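Local coordinates for protein dipeptidase AC. Metallo peptidase. MEROPS family M19 (Rhodobacter sphaeroides, PDB 3LY0) that probably hydrolyses dipeptides as a zinc-dependent metallodipeptidase of the M19 (membrane dipeptidase) family, and here holds a phosphinate mimic of L-Ala-D-Ala, at residues A76-R88 with W166-F180. Residues are numbered along the deposited sequence; the frame is centred on the assembly and turned at random.
With LY0 ((2R)-3-[(R)-[(1R)-1-aminoethyl](hydroxy)phosphoryl]-2-methylpropanoic acid), chain C.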
loop_
_atom_site.group_PDB
_atom_site.type_symbol
_atom_site.label_atom_id
_atom_site.label_comp_id
_atom_site.label_asym_id
_atom_site.label_seq_id
_atom_site.Cartn_x
_atom_site.Cartn_y
_atom_site.Cartn_z
ATOM N N ALA A 76 21.788 1.309 7.786
ATOM C CA ALA A 76 23.014 0.541 7.608
ATOM C C ALA A 76 22.785 -0.961 7.679
ATOM O O ALA A 76 22.989 -1.579 8.722
ATOM C CB ALA A 76 24.065 0.967 8.631
ATOM N N PRO A 77 22.351 -1.554 6.562
ATOM C CA PRO A 77 22.222 -3.007 6.474
ATOM C C PRO A 77 23.595 -3.647 6.599
ATOM O O PRO A 77 24.595 -2.981 6.308
ATOM C CB PRO A 77 21.667 -3.230 5.056
ATOM C CG PRO A 77 21.179 -1.901 4.598
ATOM C CD PRO A 77 22.015 -0.883 5.296
ATOM N N PRO A 78 23.651 -4.918 7.010
ATOM C CA PRO A 78 22.483 -5.763 7.297
ATOM C C PRO A 78 21.763 -5.335 8.568
ATOM O O PRO A 78 22.399 -4.841 9.503
ATOM C CB PRO A 78 23.089 -7.154 7.517
ATOM C CG PRO A 78 24.551 -7.038 7.171
ATOM C CD PRO A 78 24.922 -5.611 7.278
ATOM N N PHE A 79 20.449 -5.534 8.605
ATOM C CA PHE A 79 19.675 -5.229 9.796
ATOM C C PHE A 79 18.494 -6.178 9.961
ATOM O O PHE A 79 18.068 -6.846 9.009
ATOM C CB PHE A 79 19.176 -3.781 9.768
ATOM C CG PHE A 79 18.211 -3.492 8.648
ATOM C CD1 PHE A 79 16.878 -3.881 8.740
ATOM C CD2 PHE A 79 18.635 -2.829 7.511
ATOM C CE1 PHE A 79 15.980 -3.608 7.703
ATOM C CE2 PHE A 79 17.749 -2.556 6.472
ATOM C CZ PHE A 79 16.417 -2.943 6.573
ATOM N N GLU A 80 17.968 -6.216 11.182
ATOM C CA GLU A 80 16.798 -7.004 11.545
ATOM C C GLU A 80 16.093 -6.228 12.637
ATOM O O GLU A 80 16.656 -6.037 13.710
ATOM C CB GLU A 80 17.204 -8.338 12.159
ATOM C CG GLU A 80 17.848 -9.358 11.254
ATOM C CD GLU A 80 17.910 -10.714 11.934
ATOM O OE1 GLU A 80 16.882 -11.138 12.498
ATOM O OE2 GLU A 80 18.984 -11.351 11.926
ATOM N N LEU A 81 14.872 -5.781 12.380
ATOM C CA LEU A 81 14.106 -5.084 13.399
ATOM C C LEU A 81 13.217 -6.067 14.140
ATOM O O LEU A 81 12.652 -6.973 13.537
ATOM C CB LEU A 81 13.253 -3.977 12.785
ATOM C CG LEU A 81 13.946 -2.639 12.516
ATOM C CD1 LEU A 81 15.258 -2.822 11.757
ATOM C CD2 LEU A 81 12.997 -1.659 11.804
ATOM N N PRO A 82 13.104 -5.901 15.463
ATOM C CA PRO A 82 12.255 -6.771 16.277
ATOM C C PRO A 82 10.784 -6.565 15.927
ATOM O O PRO A 82 10.402 -5.451 15.578
ATOM C CB PRO A 82 12.509 -6.264 17.703
ATOM C CG PRO A 82 13.798 -5.504 17.632
ATOM C CD PRO A 82 13.794 -4.886 16.273
ATOM N N LEU A 83 9.977 -7.614 16.016
ATOM C CA LEU A 83 8.529 -7.464 15.842
ATOM C C LEU A 83 7.927 -6.869 17.108
ATOM O O LEU A 83 8.272 -7.286 18.215
ATOM C CB LEU A 83 7.880 -8.818 15.562
ATOM C CG LEU A 83 8.182 -9.446 14.201
ATOM C CD1 LEU A 83 7.821 -10.937 14.194
ATOM C CD2 LEU A 83 7.445 -8.690 13.093
ATOM N N PRO A 84 7.020 -5.897 16.956
ATOM C CA PRO A 84 6.301 -5.365 18.115
ATOM C C PRO A 84 5.316 -6.390 18.651
ATOM O O PRO A 84 4.982 -7.367 17.971
ATOM C CB PRO A 84 5.519 -4.172 17.542
ATOM C CG PRO A 84 6.033 -3.952 16.159
ATOM C CD PRO A 84 6.595 -5.266 15.697
ATOM N N PRO A 85 4.831 -6.164 19.875
ATOM C CA PRO A 85 3.780 -7.014 20.435
ATOM C C PRO A 85 2.452 -6.839 19.696
ATOM O O PRO A 85 2.207 -5.800 19.076
ATOM C CB PRO A 85 3.623 -6.500 21.874
ATOM C CG PRO A 85 4.742 -5.580 22.118
ATOM C CD PRO A 85 5.259 -5.101 20.795
ATOM N N MET A 86 1.607 -7.861 19.771
ATOM C CA MET A 86 0.275 -7.821 19.183
ATOM C C MET A 86 -0.562 -6.710 19.826
ATOM O O MET A 86 -0.486 -6.482 21.032
ATOM C CB MET A 86 -0.409 -9.194 19.356
ATOM C CG MET A 86 -1.772 -9.363 18.647
ATOM S SD MET A 86 -2.451 -11.050 18.764
ATOM C CE MET A 86 -1.405 -11.691 20.068
ATOM N N ILE A 87 -1.337 -6.005 19.006
ATOM C CA ILE A 87 -2.314 -5.039 19.496
ATOM C C ILE A 87 -3.690 -5.666 19.320
ATOM O O ILE A 87 -4.013 -6.165 18.240
ATOM C CB ILE A 87 -2.233 -3.706 18.716
ATOM C CG1 ILE A 87 -0.842 -3.084 18.850
ATOM C CG2 ILE A 87 -3.298 -2.721 19.203
ATOM C CD1 ILE A 87 -0.637 -1.866 17.970
ATOM N N ARG A 88 -4.483 -5.695 20.390
ATOM C CA ARG A 88 -5.796 -6.323 20.324
ATOM C C ARG A 88 -6.865 -5.311 19.922
ATOM O O ARG A 88 -6.622 -4.102 19.947
ATOM C CB ARG A 88 -6.157 -6.982 21.658
ATOM C CG ARG A 88 -5.182 -8.081 22.077
ATOM C CD ARG A 88 -5.016 -9.142 20.991
ATOM N NE ARG A 88 -6.176 -10.021 20.907
ATOM C CZ ARG A 88 -6.339 -11.114 21.647
ATOM N NH1 ARG A 88 -7.429 -11.857 21.503
ATOM N NH2 ARG A 88 -5.411 -11.464 22.529
ATOM N N TRP A 166 0.108 -6.148 9.408
ATOM C CA TRP A 166 1.225 -5.259 9.167
ATOM C C TRP A 166 2.454 -6.095 9.569
ATOM O O TRP A 166 2.351 -7.325 9.664
ATOM C CB TRP A 166 1.064 -3.971 9.990
ATOM C CG TRP A 166 2.141 -2.988 9.736
ATOM C CD1 TRP A 166 2.402 -2.338 8.553
ATOM C CD2 TRP A 166 3.128 -2.537 10.669
ATOM N NE1 TRP A 166 3.497 -1.519 8.701
ATOM C CE2 TRP A 166 3.968 -1.629 9.984
ATOM C CE3 TRP A 166 3.399 -2.825 12.011
ATOM C CZ2 TRP A 166 5.047 -0.995 10.599
ATOM C CZ3 TRP A 166 4.489 -2.194 12.619
ATOM C CH2 TRP A 166 5.292 -1.292 11.913
ATOM N N SER A 167 3.598 -5.457 9.799
ATOM C CA SER A 167 4.790 -6.201 10.220
ATOM C C SER A 167 4.759 -6.402 11.743
ATOM O O SER A 167 5.573 -5.840 12.483
ATOM C CB SER A 167 6.050 -5.482 9.743
ATOM O OG SER A 167 6.261 -5.711 8.350
ATOM N N ARG A 168 3.787 -7.201 12.190
ATOM C CA ARG A 168 3.447 -7.325 13.604
ATOM C C ARG A 168 2.394 -8.423 13.711
ATOM O O ARG A 168 1.534 -8.528 12.846
ATOM C CB ARG A 168 2.885 -5.983 14.090
ATOM C CG ARG A 168 2.407 -5.944 15.536
ATOM C CD ARG A 168 1.953 -4.529 15.890
ATOM N NE ARG A 168 0.870 -4.092 15.009
ATOM C CZ ARG A 168 0.677 -2.844 14.601
ATOM N NH1 ARG A 168 1.483 -1.869 14.993
ATOM N NH2 ARG A 168 -0.344 -2.577 13.793
ATOM N N PRO A 169 2.474 -9.271 14.752
ATOM C CA PRO A 169 1.521 -10.385 14.830
ATOM C C PRO A 169 0.089 -9.905 15.074
ATOM O O PRO A 169 -0.103 -8.903 15.765
ATOM C CB PRO A 169 2.028 -11.186 16.039
ATOM C CG PRO A 169 2.783 -10.195 16.865
ATOM C CD PRO A 169 3.456 -9.302 15.851
ATOM N N THR A 170 -0.887 -10.619 14.519
ATOM C CA THR A 170 -2.298 -10.343 14.788
ATOM C C THR A 170 -2.998 -11.660 15.109
ATOM O O THR A 170 -2.390 -12.726 14.995
ATOM C CB THR A 170 -3.008 -9.723 13.573
ATOM O OG1 THR A 170 -3.191 -10.721 12.560
ATOM C CG2 THR A 170 -2.226 -8.535 13.017
ATOM N N VAL A 171 -4.270 -11.597 15.497
ATOM C CA VAL A 171 -5.036 -12.821 15.722
ATOM C C VAL A 171 -5.240 -13.625 14.437
ATOM O O VAL A 171 -5.735 -14.747 14.474
ATOM C CB VAL A 171 -6.413 -12.534 16.367
ATOM C CG1 VAL A 171 -6.235 -11.890 17.732
ATOM C CG2 VAL A 171 -7.280 -11.657 15.468
ATOM N N PHE A 172 -4.852 -13.053 13.294
ATOM C CA PHE A 172 -5.149 -13.652 11.993
ATOM C C PHE A 172 -3.937 -14.311 11.344
ATOM O O PHE A 172 -4.082 -15.086 10.410
ATOM C CB PHE A 172 -5.714 -12.590 11.038
ATOM C CG PHE A 172 -6.964 -11.947 11.543
ATOM C CD1 PHE A 172 -8.133 -12.680 11.637
ATOM C CD2 PHE A 172 -6.966 -10.625 11.945
ATOM C CE1 PHE A 172 -9.293 -12.108 12.124
ATOM C CE2 PHE A 172 -8.123 -10.044 12.440
ATOM C CZ PHE A 172 -9.288 -10.782 12.523
ATOM N N GLY A 173 -2.752 -13.989 11.840
ATOM C CA GLY A 173 -1.532 -14.445 11.208
ATOM C C GLY A 173 -0.374 -13.531 11.502
ATOM O O GLY A 173 -0.411 -12.725 12.439
ATOM N N HIS A 174 0.673 -13.678 10.693
ATOM C CA HIS A 174 1.966 -13.093 10.995
ATOM C C HIS A 174 2.572 -12.327 9.840
ATOM O O HIS A 174 2.566 -12.790 8.701
ATOM C CB HIS A 174 2.920 -14.193 11.462
ATOM C CG HIS A 174 2.402 -14.946 12.643
ATOM N ND1 HIS A 174 2.596 -14.514 13.934
ATOM C CD2 HIS A 174 1.641 -16.062 12.725
ATOM C CE1 HIS A 174 2.000 -15.349 14.768
ATOM N NE2 HIS A 174 1.412 -16.297 14.059
ATOM N N GLY A 175 3.077 -11.140 10.158
ATOM C CA GLY A 175 3.766 -10.298 9.193
ATOM C C GLY A 175 5.274 -10.451 9.279
ATOM O O GLY A 175 5.824 -10.929 10.282
ATOM N N VAL A 176 5.965 -10.026 8.230
ATOM C CA VAL A 176 7.413 -10.140 8.225
ATOM C C VAL A 176 8.019 -9.065 9.102
ATOM O O VAL A 176 7.541 -7.939 9.137
ATOM C CB VAL A 176 8.021 -10.011 6.796
ATOM C CG1 VAL A 176 7.546 -11.134 5.898
ATOM C CG2 VAL A 176 7.750 -8.624 6.179
ATOM N N PRO A 177 9.093 -9.401 9.821
ATOM C CA PRO A 177 9.883 -8.327 10.414
ATOM C C PRO A 177 10.634 -7.607 9.308
ATOM O O PRO A 177 10.847 -8.197 8.239
ATOM C CB PRO A 177 10.878 -9.085 11.296
ATOM C CG PRO A 177 11.042 -10.404 10.591
ATOM C CD PRO A 177 9.674 -10.733 10.072
ATOM N N PHE A 178 11.022 -6.361 9.539
ATOM C CA PHE A 178 11.858 -5.646 8.580
ATOM C C PHE A 178 13.289 -6.131 8.705
ATOM O O PHE A 178 13.920 -5.951 9.747
ATOM C CB PHE A 178 11.797 -4.146 8.831
ATOM C CG PHE A 178 10.435 -3.572 8.649
ATOM C CD1 PHE A 178 9.939 -3.331 7.374
ATOM C CD2 PHE A 178 9.633 -3.292 9.745
ATOM C CE1 PHE A 178 8.674 -2.812 7.197
ATOM C CE2 PHE A 178 8.369 -2.768 9.575
ATOM C CZ PHE A 178 7.885 -2.528 8.298
ATOM N N ARG A 179 13.799 -6.750 7.645
ATOM C CA ARG A 179 15.144 -7.307 7.672
ATOM C C ARG A 179 15.767 -7.229 6.287
ATOM O O ARG A 179 15.077 -7.326 5.278
ATOM C CB ARG A 179 15.073 -8.760 8.142
ATOM C CG ARG A 179 16.327 -9.579 7.978
ATOM C CD ARG A 179 16.042 -11.013 8.404
ATOM N NE ARG A 179 15.590 -11.062 9.791
ATOM C CZ ARG A 179 14.603 -11.826 10.255
ATOM N NH1 ARG A 179 13.937 -12.649 9.454
ATOM N NH2 ARG A 179 14.290 -11.782 11.539
ATOM N N PHE A 180 17.082 -7.049 6.235
ATOM C CA PHE A 180 17.808 -7.129 4.971
ATOM C C PHE A 180 19.220 -7.629 5.245
ATOM O O PHE A 180 19.887 -7.091 6.121
ATOM C CB PHE A 180 17.908 -5.764 4.291
ATOM C CG PHE A 180 18.566 -5.823 2.935
ATOM C CD1 PHE A 180 17.795 -5.921 1.785
ATOM C CD2 PHE A 180 19.950 -5.822 2.814
ATOM C CE1 PHE A 180 18.388 -5.994 0.544
ATOM C CE2 PHE A 180 20.561 -5.900 1.568
ATOM C CZ PHE A 180 19.779 -5.985 0.425
HETATM P P LY0 C . 4.263 1.269 5.928
HETATM C C1 LY0 C . 4.466 2.300 8.516
HETATM N N1 LY0 C . 2.263 2.314 7.380
HETATM C C2 LY0 C . 3.701 2.434 7.217
HETATM C C4 LY0 C . 5.980 1.670 5.413
HETATM C C5 LY0 C . 6.926 0.503 5.363
HETATM C C6 LY0 C . 6.348 -0.690 4.652
HETATM C C7 LY0 C . 8.333 0.855 4.953
HETATM O O31 LY0 C . 3.278 1.420 4.793
HETATM O O32 LY0 C . 4.157 -0.190 6.485
HETATM O O61 LY0 C . 6.964 -1.892 4.778
HETATM O O62 LY0 C . 5.304 -0.608 3.983
HETATM O O HOH W 1 10.267 -5.707 12.188
HETATM O O HOH W 2 13.902 -9.458 13.225
HETATM O O HOH W 3 -0.916 -6.420 16.181
#
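Arg179 sends CG anti to its own N (chi1 168°) while Glu80 sets CG beside its N, and the two side chains then run side by side the same way over one face of a two-stranded antiparallel sheet. Glu80 OE1 meets Arg179 NH2 at 2.8 Å in a salt bridge whose hydrogen bond is weak, bent to 127° at the hydrogen, with the carboxylate and guanidinium planes nearly perpendicular. A leucine in place of Arg179 would probably leave the Glu80 carboxylate without its countercharge and take from water 2 its weak bond to NH2. On the other face, CB of Phe180 lies over the Phe79 ring, a CH-pi contact 4.2 Å from the centroid. Beyond this hydrogen-bonded pair Leu81 N donates almost straight to Phe178 O (2.8 Å, 170°).

Past the strands direct contact continues, Leu83 CD2 on Pro177 and Pro84 on Arg168, while water 1 joins Leu81 O to Phe178 N and water 3 bridges Ile87 N and Pro169 O. The Arg168 guanidinium is held between Ile87 CD1 over one face and Trp166 CE3 over the opposite one (each 3.6 Å above the plane), with Ser61 and Glu142 gripping its end. Trp166 NE1 donates to LY0 O32 (2.7 Å), and Phe178 turns its ring edge to LY0 O61. Two barrel loops thus meet beside the two-zinc centre, consistent with the TIM-barrel active site of M19 dipeptidases.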